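Local coordinates for esterase family protein (Staphylococcus aureus, PDB 7L0A) that probably hydrolyses S-formylglutathione to formate and glutathione, as a serine esterase of the esterase D family with an alpha/beta-hydrolase fold, at residues E105-D108 and Y109-I113; T135-F138 and A139-G143; E165-D168 and F169-E172; L215-D218 and N219-I223; G240-Y244 and A245-Q249. One frame throughout, in Å; residues are numbered along the deposited sequence.

Contact 1 of 5, residues E105-D108 and Y109-I113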
loop_
_atom_site.group_PDB
_atom_site.type_symbol
_atom_site.label_atom_id
_atom_site.label_comp_id
_atom_site.label_asym_id
_atom_site.label_seq_id
_atom_site.Cartn_x
_atom_site.Cartn_y
_atom_site.Cartn_z
ATOM N N GLU B 105 -3.368 10.563 11.708
ATOM C CA GLU B 105 -4.218 9.678 10.922
ATOM C C GLU B 105 -3.378 8.728 10.080
ATOM O O GLU B 105 -3.667 7.524 10.024
ATOM C CB GLU B 105 -5.144 10.504 10.032
ATOM C CG GLU B 105 -5.828 9.651 8.945
ATOM C CD GLU B 105 -6.554 10.487 7.920
ATOM O OE1 GLU B 105 -6.084 10.560 6.797
ATOM O OE2 GLU B 105 -7.573 11.153 8.293
ATOM N N VAL B 106 -2.353 9.252 9.395
ATOM C CA VAL B 106 -1.499 8.384 8.582
ATOM C C VAL B 106 -0.888 7.303 9.467
ATOM O O VAL B 106 -0.887 6.110 9.119
ATOM C CB VAL B 106 -0.411 9.191 7.850
ATOM C CG1 VAL B 106 0.548 8.258 7.162
ATOM C CG2 VAL B 106 -1.041 10.136 6.840
ATOM N N TYR B 107 -0.364 7.710 10.625
ATOM C CA TYR B 107 0.209 6.768 11.575
ATOM C C TYR B 107 -0.789 5.662 11.907
ATOM O O TYR B 107 -0.471 4.465 11.807
ATOM C CB TYR B 107 0.654 7.500 12.854
ATOM C CG TYR B 107 1.286 6.574 13.870
ATOM C CD1 TYR B 107 0.502 5.746 14.682
ATOM C CD2 TYR B 107 2.666 6.505 14.012
ATOM C CE1 TYR B 107 1.109 4.848 15.576
ATOM C CE2 TYR B 107 3.267 5.648 14.925
ATOM C CZ TYR B 107 2.491 4.818 15.694
ATOM O OH TYR B 107 3.085 3.936 16.582
ATOM N N ASP B 108 -2.006 6.049 12.285
ATOM C CA ASP B 108 -2.999 5.069 12.706
ATOM C C ASP B 108 -3.366 4.145 11.549
ATOM O O ASP B 108 -3.425 2.922 11.723
ATOM C CB ASP B 108 -4.231 5.783 13.255
ATOM C CG ASP B 108 -4.014 6.364 14.650
ATOM O OD1 ASP B 108 -2.979 6.069 15.295
ATOM O OD2 ASP B 108 -4.904 7.126 15.098
ATOM N N TYR B 109 -3.609 4.714 10.358
ATOM C CA TYR B 109 -4.051 3.937 9.203
ATOM C C TYR B 109 -3.007 2.892 8.803
ATOM O O TYR B 109 -3.319 1.705 8.630
ATOM C CB TYR B 109 -4.346 4.909 8.050
ATOM C CG TYR B 109 -4.830 4.348 6.737
ATOM C CD1 TYR B 109 -5.829 3.374 6.672
ATOM C CD2 TYR B 109 -4.319 4.836 5.548
ATOM C CE1 TYR B 109 -6.271 2.880 5.470
ATOM C CE2 TYR B 109 -4.751 4.345 4.333
ATOM C CZ TYR B 109 -5.747 3.376 4.310
ATOM O OH TYR B 109 -6.186 2.904 3.084
ATOM N N VAL B 110 -1.744 3.309 8.688
ATOM C CA VAL B 110 -0.755 2.344 8.196
ATOM C C VAL B 110 -0.458 1.290 9.246
ATOM O O VAL B 110 -0.112 0.158 8.902
ATOM C CB VAL B 110 0.535 3.035 7.720
ATOM C CG1 VAL B 110 0.204 3.977 6.546
ATOM C CG2 VAL B 110 1.300 3.747 8.824
ATOM N N HIS B 111 -0.571 1.624 10.535
ATOM C CA HIS B 111 -0.369 0.609 11.568
ATOM C C HIS B 111 -1.559 -0.340 11.672
ATOM O O HIS B 111 -1.373 -1.489 12.090
ATOM C CB HIS B 111 -0.075 1.221 12.927
ATOM C CG HIS B 111 1.315 1.784 13.045
ATOM N ND1 HIS B 111 1.661 3.022 12.543
ATOM C CD2 HIS B 111 2.423 1.299 13.642
ATOM C CE1 HIS B 111 2.935 3.264 12.812
ATOM N NE2 HIS B 111 3.413 2.231 13.493
ATOM N N GLN B 112 -2.746 0.070 11.237
ATOM C CA GLN B 112 -3.856 -0.875 11.161
ATOM C C GLN B 112 -3.734 -1.811 9.972
ATOM O O GLN B 112 -3.982 -3.017 10.101
ATOM C CB GLN B 112 -5.206 -0.151 11.107
ATOM C CG GLN B 112 -5.589 0.623 12.357
ATOM C CD GLN B 112 -5.807 -0.259 13.572
ATOM O OE1 GLN B 112 -6.790 -0.983 13.643
ATOM N NE2 GLN B 112 -4.897 -0.186 14.535
ATOM N N ILE B 113 -3.418 -1.262 8.784
ATOM C CA ILE B 113 -3.509 -2.074 7.567
ATOM C C ILE B 113 -2.213 -2.765 7.157
ATOM O O ILE B 113 -2.247 -3.639 6.271
ATOM C CB ILE B 113 -4.007 -1.309 6.325
ATOM C CG1 ILE B 113 -3.081 -0.174 5.886
ATOM C CG2 ILE B 113 -5.399 -0.764 6.538
ATOM C CD1 ILE B 113 -3.372 0.329 4.447
#
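The rings of Tyr-107 and His-111, one helical turn apart, are stacked face to face, their centroids 3.8 Å apart and their planes inclined by 23°. The stack is offset: CE1 of His-111 lies toward the rim of the tyrosine face, 3.2 Å from Tyr-107 CE2. A chi1 of -179° for Tyr-107 turns its ring along the helix, where one face meets the imidazole.

Among the polar contacts, the carbonyl of Tyr-107 takes two donors from one residue. His-111 ND1 donates to Tyr-107 O at 2.7 Å, with the oxygen in the imidazole plane, while His-111 N reaches Tyr-107 O at 3.1 Å from the other face of the carbonyl plane. ND1 therefore carries a proton, and this bond fixes the ring's rotation; NE2 is bonded to Asn-123. Regular helical bonds run from Tyr-109 N to Glu-105 O and from Val-110 N to Val-106 O.

The apolar contact is looser, Val-106 CG1 standing 4.3 Å from Val-110 CG1. Both valines face strand 79-83, where they touch Ile-81, whereas Tyr-109 packs on strand 9-17 and stacks on Phe-38 of the second subunit.

Contact 2 of 5, residues T135-F138 and A139-G143; sequences TIKF and ALTQG
Three donors converge on Lys-137 O: the hydroxyl of Thr-141, with OG1 2.7 Å from Lys-137 O, and, weakly, the backbone N atoms of Thr-141 and Leu-140. The hydroxyl comes from above the carbonyl plane, 36° out of it, and a chi1 of 62° sets OG1 between the backbone N and the carbonyl carbon of its own residue. The hydroxyl bond is thus short where the backbone bonds to the same oxygen are weak. The next carbonyl is held by the backbone, Gln-142 N donating to Phe-138 O at 2.7 Å.

Apolar contact is modest. Ile-136 and Leu-140 lie side by side and point the same way, CG1 of Ile-136 meeting CD1 of Leu-140 at 3.9 Å. Gln-142 CG approaches the edge of the Phe-138 ring, 4.2 Å from CD1.

Helix 130-141 is the crossover of the beta-alpha-beta unit joining strands 123-128 and 148-152. Ala-139 rests on strand 148-152, Phe-138 on helix 99-113 and Leu-140 on helix 188-197.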
loop_
_atom_site.group_PDB
_atom_site.type_symbol
_atom_site.label_atom_id
_atom_site.label_comp_id
_atom_site.label_asym_id
_atom_site.label_seq_id
_atom_site.Cartn_x
_atom_site.Cartn_y
_atom_site.Cartn_z
ATOM N N THR B 135 8.551 17.121 13.107
ATOM C CA THR B 135 9.192 16.107 13.923
ATOM C C THR B 135 9.286 16.532 15.373
ATOM O O THR B 135 8.939 15.759 16.279
ATOM C CB THR B 135 10.577 15.769 13.379
ATOM O OG1 THR B 135 10.415 15.129 12.107
ATOM C CG2 THR B 135 11.311 14.786 14.282
ATOM N N ILE B 136 9.771 17.760 15.625
ATOM C CA ILE B 136 9.920 18.220 17.002
ATOM C C ILE B 136 8.558 18.446 17.652
ATOM O O ILE B 136 8.387 18.165 18.848
ATOM C CB ILE B 136 10.809 19.474 17.071
ATOM C CG1 ILE B 136 11.293 19.726 18.508
ATOM C CG2 ILE B 136 10.137 20.721 16.566
ATOM C CD1 ILE B 136 12.272 18.695 19.016
ATOM N N LYS B 137 7.551 18.874 16.874
ATOM C CA LYS B 137 6.215 19.014 17.476
ATOM C C LYS B 137 5.667 17.648 17.915
ATOM O O LYS B 137 5.105 17.524 19.006
ATOM C CB LYS B 137 5.258 19.692 16.499
ATOM C CG LYS B 137 3.837 19.739 17.009
ATOM C CD LYS B 137 3.003 20.838 16.374
ATOM C CE LYS B 137 1.629 20.912 17.073
ATOM N NZ LYS B 137 0.878 22.166 16.788
ATOM N N PHE B 138 5.825 16.609 17.090
ATOM C CA PHE B 138 5.360 15.278 17.475
ATOM C C PHE B 138 6.200 14.702 18.605
ATOM O O PHE B 138 5.663 14.027 19.484
ATOM C CB PHE B 138 5.336 14.333 16.254
ATOM C CG PHE B 138 4.267 14.691 15.252
ATOM C CD1 PHE B 138 2.924 14.632 15.590
ATOM C CD2 PHE B 138 4.617 15.104 13.984
ATOM C CE1 PHE B 138 1.955 14.993 14.674
ATOM C CE2 PHE B 138 3.653 15.462 13.046
ATOM C CZ PHE B 138 2.323 15.421 13.408
ATOM N N ALA B 139 7.506 14.974 18.619
ATOM C CA ALA B 139 8.333 14.522 19.733
ATOM C C ALA B 139 7.863 15.085 21.069
ATOM O O ALA B 139 7.961 14.390 22.090
ATOM C CB ALA B 139 9.794 14.913 19.513
ATOM N N LEU B 140 7.363 16.315 21.078
ATOM C CA LEU B 140 6.998 16.986 22.311
ATOM C C LEU B 140 5.520 16.885 22.656
ATOM O O LEU B 140 5.150 17.305 23.753
ATOM C CB LEU B 140 7.397 18.467 22.243
ATOM C CG LEU B 140 8.885 18.774 22.038
ATOM C CD1 LEU B 140 9.184 20.223 21.713
ATOM C CD2 LEU B 140 9.699 18.366 23.279
ATOM N N THR B 141 4.686 16.348 21.769
ATOM C CA THR B 141 3.262 16.124 22.038
ATOM C C THR B 141 2.837 14.663 21.965
ATOM O O THR B 141 1.790 14.312 22.532
ATOM C CB THR B 141 2.395 16.936 21.061
ATOM O OG1 THR B 141 2.665 16.492 19.717
ATOM C CG2 THR B 141 2.685 18.440 21.201
ATOM N N GLN B 142 3.586 13.817 21.261
ATOM C CA GLN B 142 3.330 12.393 21.114
ATOM C C GLN B 142 4.551 11.579 21.545
ATOM O O GLN B 142 4.910 10.578 20.901
ATOM C CB GLN B 142 2.952 12.086 19.668
ATOM C CG GLN B 142 1.689 12.797 19.209
ATOM C CD GLN B 142 0.427 12.152 19.748
ATOM O OE1 GLN B 142 0.365 10.930 19.926
ATOM N NE2 GLN B 142 -0.594 12.959 19.973
ATOM N N GLY B 143 5.215 12.021 22.620
ATOM C CA GLY B 143 6.418 11.366 23.115
ATOM C C GLY B 143 6.232 9.926 23.543
ATOM O O GLY B 143 7.214 9.174 23.600
#

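Contact 3 of 5, residues E165-D168 and F169-E172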
loop_
_atom_site.group_PDB
_atom_site.type_symbol
_atom_site.label_atom_id
_atom_site.label_comp_id
_atom_site.label_asym_id
_atom_site.label_seq_id
_atom_site.Cartn_x
_atom_site.Cartn_y
_atom_site.Cartn_z
ATOM N N GLU B 165 8.958 28.486 1.408
ATOM C CA GLU B 165 8.389 28.456 0.058
ATOM C C GLU B 165 6.902 28.180 0.033
ATOM O O GLU B 165 6.404 27.433 -0.823
ATOM C CB GLU B 165 9.144 27.411 -0.772
ATOM C CG GLU B 165 10.608 27.731 -0.987
ATOM C CD GLU B 165 10.809 29.092 -1.633
ATOM O OE1 GLU B 165 10.012 29.454 -2.527
ATOM O OE2 GLU B 165 11.754 29.805 -1.229
ATOM N N TRP B 166 6.146 28.804 0.921
ATOM C CA TRP B 166 4.703 28.646 0.948
ATOM C C TRP B 166 4.055 29.066 -0.360
ATOM O O TRP B 166 4.475 30.041 -0.984
ATOM C CB TRP B 166 4.145 29.517 2.082
ATOM C CG TRP B 166 4.677 29.193 3.420
ATOM C CD1 TRP B 166 5.654 29.867 4.116
ATOM C CD2 TRP B 166 4.266 28.117 4.249
ATOM N NE1 TRP B 166 5.870 29.259 5.328
ATOM C CE2 TRP B 166 5.026 28.183 5.436
ATOM C CE3 TRP B 166 3.318 27.102 4.110
ATOM C CZ2 TRP B 166 4.881 27.251 6.468
ATOM C CZ3 TRP B 166 3.173 26.195 5.129
ATOM C CH2 TRP B 166 3.944 26.276 6.293
ATOM N N ASN B 167 3.002 28.341 -0.758
ATOM C CA ASN B 167 2.146 28.832 -1.840
ATOM C C ASN B 167 1.315 30.030 -1.353
ATOM O O ASN B 167 1.349 30.419 -0.184
ATOM C CB ASN B 167 1.283 27.697 -2.413
ATOM C CG ASN B 167 0.192 27.190 -1.461
ATOM O OD1 ASN B 167 -0.174 27.831 -0.467
ATOM N ND2 ASN B 167 -0.403 26.069 -1.824
ATOM N N ASP B 168 0.560 30.640 -2.275
ATOM C CA ASP B 168 -0.073 31.917 -1.984
ATOM C C ASP B 168 -1.102 31.805 -0.870
ATOM O O ASP B 168 -1.159 32.657 0.030
ATOM C CB ASP B 168 -0.733 32.462 -3.252
ATOM C CG ASP B 168 0.269 33.032 -4.240
ATOM O OD1 ASP B 168 1.444 33.242 -3.863
ATOM O OD2 ASP B 168 -0.127 33.281 -5.397
ATOM N N PHE B 169 -1.980 30.795 -0.950
ATOM C CA PHE B 169 -3.056 30.670 0.042
ATOM C C PHE B 169 -2.502 30.314 1.421
ATOM O O PHE B 169 -2.995 30.825 2.441
ATOM C CB PHE B 169 -4.072 29.629 -0.452
ATOM C CG PHE B 169 -5.360 29.574 0.331
ATOM C CD1 PHE B 169 -5.992 30.732 0.751
ATOM C CD2 PHE B 169 -5.953 28.350 0.616
ATOM C CE1 PHE B 169 -7.189 30.677 1.465
ATOM C CE2 PHE B 169 -7.148 28.291 1.330
ATOM C CZ PHE B 169 -7.765 29.444 1.739
ATOM N N SER B 170 -1.472 29.452 1.481
ATOM C CA SER B 170 -0.894 29.120 2.775
ATOM C C SER B 170 -0.075 30.285 3.313
ATOM O O SER B 170 -0.118 30.583 4.516
ATOM C CB SER B 170 -0.065 27.844 2.700
ATOM O OG SER B 170 1.034 27.980 1.842
ATOM N N LYS B 171 0.645 30.993 2.432
ATOM C CA LYS B 171 1.415 32.149 2.901
ATOM C C LYS B 171 0.500 33.186 3.541
ATOM O O LYS B 171 0.849 33.781 4.569
ATOM C CB LYS B 171 2.201 32.782 1.757
ATOM C CG LYS B 171 3.103 33.958 2.146
ATOM C CD LYS B 171 4.192 33.516 3.101
ATOM C CE LYS B 171 5.171 34.651 3.393
ATOM N NZ LYS B 171 5.927 35.055 2.170
ATOM N N GLU B 172 -0.689 33.403 2.965
ATOM C CA GLU B 172 -1.592 34.398 3.536
ATOM C C GLU B 172 -2.033 34.002 4.937
ATOM O O GLU B 172 -2.212 34.875 5.808
ATOM C CB GLU B 172 -2.807 34.580 2.631
ATOM C CG GLU B 172 -3.689 35.755 2.984
ATOM C CD GLU B 172 -3.033 37.070 2.650
ATOM O OE1 GLU B 172 -2.041 37.076 1.875
ATOM O OE2 GLU B 172 -3.522 38.099 3.160
HETATM O O HOH W 1 -0.283 35.372 -0.015
#
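The indole of Trp-166 meets the hydroxyl of Ser-170 at its edge, near the ring plane, with Trp-166 CE3 3.3 Å from Ser-170 OG. It borders a helix N-cap, in which Asn-167 closes the first turn of helix 168-177. The aliphatic chain of Lys-171 crosses the tryptophan side chain at about a right angle, its CD 4.1 Å from Trp-166 CD1. Beyond the two segments, Tyr-90 stands almost perpendicular to the indole, and NE1 is bonded to the carbonyl of Leu-161.

In the cap, a chi1 of 69° sets CG of Asn-167 between the backbone N and the carbonyl carbon and swings OD1 back over the turn. There it accepts two donors from one residue. Ser-170 N points at Asn-167 OD1 from 2.8 Å, and the hydroxyl, Ser-170 OG, donates to the same OD1 at 2.6 Å from above the amide plane. The serine thus serves the cap with both backbone and side chain. Asn-167 N is hydrogen-bonded to His-87.

Lys-171 N continues the turn with a bond to Asn-167 O. On the outer side a water donates to Asp-168 O at 2.9 Å and to Glu-172 OE1 at 3.1 Å.

Contact 4 of 5, residues L215-D218 and N219-I223; sequences LYQD and NLDFI
Leu-220 sits over one face of the Tyr-216 ring in a CH-pi contact, its CG 4.2 Å from the ring centroid and only 15° off the normal. The methyls straddle the phenol end: CD1 approaches CE2 of Tyr-216 at 3.7 Å, and CD2 lies nearest to the hydroxyl oxygen. A chi1 of 179° for the tyrosine lays its ring alongside the next turn, and its OH is held by Asp-237.

Beside this pair, Gln-217 bends at chi2 so that NE2 donates to Asp-221 OD1 at 3.1 Å. The acceptor lies in the plane of the glutamine amide, but the amide meets the carboxylate from above its plane. Asp-218 and Asp-221 bring like charges near each other, OD1 of Asp-218 being 4.0 Å from OD2 of Asp-221; a water donates to both oxygens and probably eases the repulsion. Asp-218 OD2 is bonded to Asn-160.

All this lies on the first turns of helix 216-228, the crossover between parallel strands 204-210 and 234-238. Leu-215 O, just before the helix, receives Asn-219 N at 2.9 Å and also Asn-219 ND2 at 3.1 Å, the latter from above the carbonyl plane. The same amide nitrogen donates to the carbonyl of Ala-154. Leu-215 N in turn is bonded to Asp-213, the predicted acid of the charge relay.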
loop_
_atom_site.group_PDB
_atom_site.type_symbol
_atom_site.label_atom_id
_atom_site.label_comp_id
_atom_site.label_asym_id
_atom_site.label_seq_id
_atom_site.Cartn_x
_atom_site.Cartn_y
_atom_site.Cartn_z
ATOM N N LEU B 215 19.237 28.022 8.258
ATOM C CA LEU B 215 18.653 27.752 9.568
ATOM C C LEU B 215 19.676 27.286 10.599
ATOM O O LEU B 215 19.297 26.989 11.737
ATOM C CB LEU B 215 17.545 26.704 9.443
ATOM C CG LEU B 215 16.339 27.066 8.571
ATOM C CD1 LEU B 215 15.394 25.924 8.408
ATOM C CD2 LEU B 215 15.630 28.295 9.183
ATOM N N TYR B 216 20.960 27.256 10.255
ATOM C CA TYR B 216 21.952 26.653 11.134
ATOM C C TYR B 216 22.036 27.373 12.475
ATOM O O TYR B 216 22.074 26.731 13.533
ATOM C CB TYR B 216 23.323 26.652 10.452
ATOM C CG TYR B 216 24.436 26.070 11.278
ATOM C CD1 TYR B 216 24.436 24.726 11.637
ATOM C CD2 TYR B 216 25.520 26.841 11.650
ATOM C CE1 TYR B 216 25.477 24.183 12.379
ATOM C CE2 TYR B 216 26.566 26.298 12.384
ATOM C CZ TYR B 216 26.533 24.985 12.765
ATOM O OH TYR B 216 27.588 24.467 13.505
ATOM N N GLN B 217 22.114 28.709 12.461
ATOM C CA GLN B 217 22.242 29.421 13.731
ATOM C C GLN B 217 21.006 29.232 14.603
ATOM O O GLN B 217 21.128 29.057 15.819
ATOM C CB GLN B 217 22.524 30.901 13.483
ATOM C CG GLN B 217 22.762 31.683 14.774
ATOM C CD GLN B 217 23.924 31.131 15.598
ATOM O OE1 GLN B 217 25.024 30.921 15.079
ATOM N NE2 GLN B 217 23.676 30.892 16.890
ATOM N N ASP B 218 19.810 29.199 14.000
ATOM C CA ASP B 218 18.610 28.942 14.802
ATOM C C ASP B 218 18.614 27.518 15.345
ATOM O O ASP B 218 18.092 27.263 16.431
ATOM C CB ASP B 218 17.360 29.244 13.972
ATOM C CG ASP B 218 17.188 30.741 13.696
ATOM O OD1 ASP B 218 17.519 31.553 14.583
ATOM O OD2 ASP B 218 16.729 31.122 12.606
ATOM N N ASN B 219 19.226 26.580 14.623
ATOM C CA ASN B 219 19.430 25.240 15.162
ATOM C C ASN B 219 20.355 25.268 16.378
ATOM O O ASN B 219 20.098 24.601 17.384
ATOM C CB ASN B 219 19.988 24.335 14.060
ATOM C CG ASN B 219 18.910 23.623 13.280
ATOM O OD1 ASN B 219 18.871 22.407 13.243
ATOM N ND2 ASN B 219 18.016 24.382 12.681
ATOM N N LEU B 220 21.460 26.031 16.301
ATOM C CA LEU B 220 22.349 26.131 17.450
ATOM C C LEU B 220 21.630 26.757 18.636
ATOM O O LEU B 220 21.850 26.367 19.788
ATOM C CB LEU B 220 23.588 26.952 17.102
ATOM C CG LEU B 220 24.509 26.322 16.053
ATOM C CD1 LEU B 220 25.705 27.281 15.851
ATOM C CD2 LEU B 220 24.991 24.940 16.421
ATOM N N ASP B 221 20.803 27.769 18.380
ATOM C CA ASP B 221 20.077 28.401 19.479
ATOM C C ASP B 221 19.156 27.401 20.167
ATOM O O ASP B 221 19.020 27.398 21.401
ATOM C CB ASP B 221 19.264 29.581 18.962
ATOM C CG ASP B 221 20.124 30.770 18.602
ATOM O OD1 ASP B 221 21.336 30.776 18.940
ATOM O OD2 ASP B 221 19.580 31.690 17.955
ATOM N N PHE B 222 18.499 26.554 19.382
ATOM C CA PHE B 222 17.587 25.577 19.948
ATOM C C PHE B 222 18.331 24.569 20.812
ATOM O O PHE B 222 17.892 24.262 21.929
ATOM C CB PHE B 222 16.829 24.855 18.835
ATOM C CG PHE B 222 15.719 23.978 19.322
ATOM C CD1 PHE B 222 14.535 24.540 19.798
ATOM C CD2 PHE B 222 15.861 22.599 19.354
ATOM C CE1 PHE B 222 13.505 23.737 20.276
ATOM C CE2 PHE B 222 14.827 21.803 19.814
ATOM C CZ PHE B 222 13.656 22.364 20.288
ATOM N N ILE B 223 19.436 24.008 20.302
ATOM C CA ILE B 223 20.134 23.008 21.109
ATOM C C ILE B 223 20.774 23.642 22.336
ATOM O O ILE B 223 20.943 22.983 23.363
ATOM C CB ILE B 223 21.179 22.221 20.300
ATOM C CG1 ILE B 223 22.301 23.114 19.789
ATOM C CG2 ILE B 223 20.490 21.528 19.150
ATOM C CD1 ILE B 223 23.387 22.338 19.034
HETATM O O HOH W 2 19.755 32.893 15.460
#

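Contact 5 of 5, residues G240-Y244 and A245-Q249; sequences GDHDY and AYWDQ
The loop that carries His-242, the predicted charge-relay histidine, runs directly into helix 244-259, and Trp-247 from the first turn of that helix packs back against it. The indole is wedged between two rings, presenting its edge to a face of each. Its CZ2 lies over the centre of the imidazole, with CH2 3.6 Å from His-242 CD2 and the planes at 83°. Its CE3 stands over the centre of the phenol, 3.8 Å from Tyr-244 CG, with the planes at 89°. Both are T-shaped pairs. CG of the tryptophan is anti to the carbonyl carbon (chi1 -60°), which folds the indole back over the loop and sets one of its faces against Asp-243 O, 3.2 Å from Trp-247 CD2.

Asp-243 is the N-cap, its OD1 accepting from Tyr-246 N at 3.2 Å. Trp-247 N bonds to Asp-243 O at 3.0 Å, the same oxygen that lies against the indole face, and Tyr-246 N adds a weak bond to it. Ahead of the histidine, His-242 N donates to Asp-241 OD1 at 2.7 Å.

Outside partners hold the cluster: Trp-247 NE1 is bonded to Ser-153, Tyr-244 OH to Ser-58, and His-242 ND1 to Asp-213. A histidine on the loop after the last strand of the sheet, bonded to the acid and close to Ser-129, the predicted nucleophile, is the hallmark of the alpha/beta-hydrolase catalytic triad.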
loop_
_atom_site.group_PDB
_atom_site.type_symbol
_atom_site.label_atom_id
_atom_site.label_comp_id
_atom_site.label_asym_id
_atom_site.label_seq_id
_atom_site.Cartn_x
_atom_site.Cartn_y
_atom_site.Cartn_z
ATOM N N GLY B 240 27.330 21.255 4.592
ATOM C CA GLY B 240 26.050 20.924 3.986
ATOM C C GLY B 240 25.138 22.130 4.029
ATOM O O GLY B 240 25.221 23.024 4.849
ATOM N N ASP B 241 24.204 22.137 3.085
ATOM C CA ASP B 241 23.255 23.214 2.907
ATOM C C ASP B 241 21.844 22.637 2.983
ATOM O O ASP B 241 21.641 21.471 3.326
ATOM C CB ASP B 241 23.520 23.909 1.572
ATOM C CG ASP B 241 23.219 25.382 1.614
ATOM O OD1 ASP B 241 22.246 25.778 2.286
ATOM O OD2 ASP B 241 23.952 26.154 0.959
ATOM N N HIS B 242 20.864 23.479 2.645
ATOM C CA HIS B 242 19.444 23.164 2.765
ATOM C C HIS B 242 18.957 22.451 1.498
ATOM O O HIS B 242 18.203 22.982 0.689
ATOM C CB HIS B 242 18.670 24.460 3.029
ATOM C CG HIS B 242 17.306 24.264 3.594
ATOM N ND1 HIS B 242 17.076 24.197 4.947
ATOM C CD2 HIS B 242 16.100 24.130 2.995
ATOM C CE1 HIS B 242 15.783 24.021 5.155
ATOM N NE2 HIS B 242 15.172 23.962 3.988
ATOM N N ASP B 243 19.400 21.205 1.333
ATOM C CA ASP B 243 19.128 20.482 0.088
ATOM C C ASP B 243 19.284 18.981 0.312
ATOM O O ASP B 243 19.735 18.524 1.375
ATOM C CB ASP B 243 20.018 20.997 -1.049
ATOM C CG ASP B 243 21.493 20.880 -0.750
ATOM O OD1 ASP B 243 21.938 19.835 -0.233
ATOM O OD2 ASP B 243 22.233 21.831 -1.063
ATOM N N TYR B 244 18.904 18.204 -0.731
ATOM C CA TYR B 244 18.866 16.752 -0.611
ATOM C C TYR B 244 20.238 16.120 -0.719
ATOM O O TYR B 244 20.419 14.951 -0.343
ATOM C CB TYR B 244 17.922 16.180 -1.653
ATOM C CG TYR B 244 16.494 16.159 -1.198
ATOM C CD1 TYR B 244 16.046 15.151 -0.344
ATOM C CD2 TYR B 244 15.583 17.123 -1.606
ATOM C CE1 TYR B 244 14.733 15.111 0.098
ATOM C CE2 TYR B 244 14.250 17.091 -1.158
ATOM C CZ TYR B 244 13.839 16.090 -0.342
ATOM O OH TYR B 244 12.541 16.023 0.079
ATOM N N ALA B 245 21.236 16.844 -1.213
ATOM C CA ALA B 245 22.597 16.325 -1.081
ATOM C C ALA B 245 22.953 16.153 0.390
ATOM O O ALA B 245 23.570 15.154 0.785
ATOM C CB ALA B 245 23.577 17.258 -1.773
ATOM N N TYR B 246 22.532 17.101 1.237
ATOM C CA TYR B 246 22.724 16.938 2.668
ATOM C C TYR B 246 21.726 15.945 3.265
ATOM O O TYR B 246 22.124 15.061 4.032
ATOM C CB TYR B 246 22.616 18.302 3.388
ATOM C CG TYR B 246 22.779 18.164 4.880
ATOM C CD1 TYR B 246 24.023 17.934 5.441
ATOM C CD2 TYR B 246 21.678 18.263 5.749
ATOM C CE1 TYR B 246 24.179 17.792 6.810
ATOM C CE2 TYR B 246 21.836 18.100 7.097
ATOM C CZ TYR B 246 23.086 17.872 7.621
ATOM O OH TYR B 246 23.267 17.707 8.977
ATOM N N TRP B 247 20.423 16.055 2.937
ATOM C CA TRP B 247 19.464 15.153 3.568
ATOM C C TRP B 247 19.691 13.691 3.173
ATOM O O TRP B 247 19.380 12.803 3.970
ATOM C CB TRP B 247 18.004 15.589 3.277
ATOM C CG TRP B 247 17.783 16.994 3.822
ATOM C CD1 TRP B 247 18.244 17.471 4.992
ATOM C CD2 TRP B 247 17.149 18.088 3.152
ATOM N NE1 TRP B 247 17.928 18.807 5.114
ATOM C CE2 TRP B 247 17.235 19.202 4.009
ATOM C CE3 TRP B 247 16.486 18.231 1.937
ATOM C CZ2 TRP B 247 16.725 20.439 3.667
ATOM C CZ3 TRP B 247 15.987 19.443 1.590
ATOM C CH2 TRP B 247 16.088 20.552 2.470
ATOM N N ASP B 248 20.318 13.416 2.011
ATOM C CA ASP B 248 20.656 12.027 1.697
ATOM C C ASP B 248 21.672 11.476 2.697
ATOM O O ASP B 248 21.486 10.390 3.264
ATOM C CB ASP B 248 21.198 11.952 0.272
ATOM C CG ASP B 248 21.595 10.556 -0.147
ATOM O OD1 ASP B 248 20.892 9.573 0.142
ATOM O OD2 ASP B 248 22.647 10.433 -0.828
ATOM N N GLN B 249 22.736 12.237 2.946
ATOM C CA GLN B 249 23.749 11.843 3.915
ATOM C C GLN B 249 23.190 11.754 5.323
ATOM O O GLN B 249 23.518 10.829 6.084
ATOM C CB GLN B 249 24.894 12.859 3.915
ATOM C CG GLN B 249 25.632 13.023 2.609
ATOM C CD GLN B 249 26.626 14.179 2.659
ATOM O OE1 GLN B 249 26.468 15.177 1.953
ATOM N NE2 GLN B 249 27.647 14.052 3.501
#

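The five contacts follow one another along the chain, each on a helix or at its start, around the mixed eight-stranded sheet of an alpha/beta hydrolase. Contacts 4 and 5, with centres about 17 Å apart, flank strand 234-238 in sequence and touch where Leu-215 CD1 meets His-242 CE1 at 3.8 Å, bordering the predicted active site. Contact 2, on the helix that follows the predicted nucleophile Ser-129, touches contact 4 through Ile-136 and Phe-222. Contacts 1 and 3 touch none of the others; contact 3 comes within about 8 Å of contact 5 between nearest atoms. Contact 1, about 33 Å from contact 4 between centres, lies across the chain's centre from contacts 4 and 5 and belongs to the subunit interface.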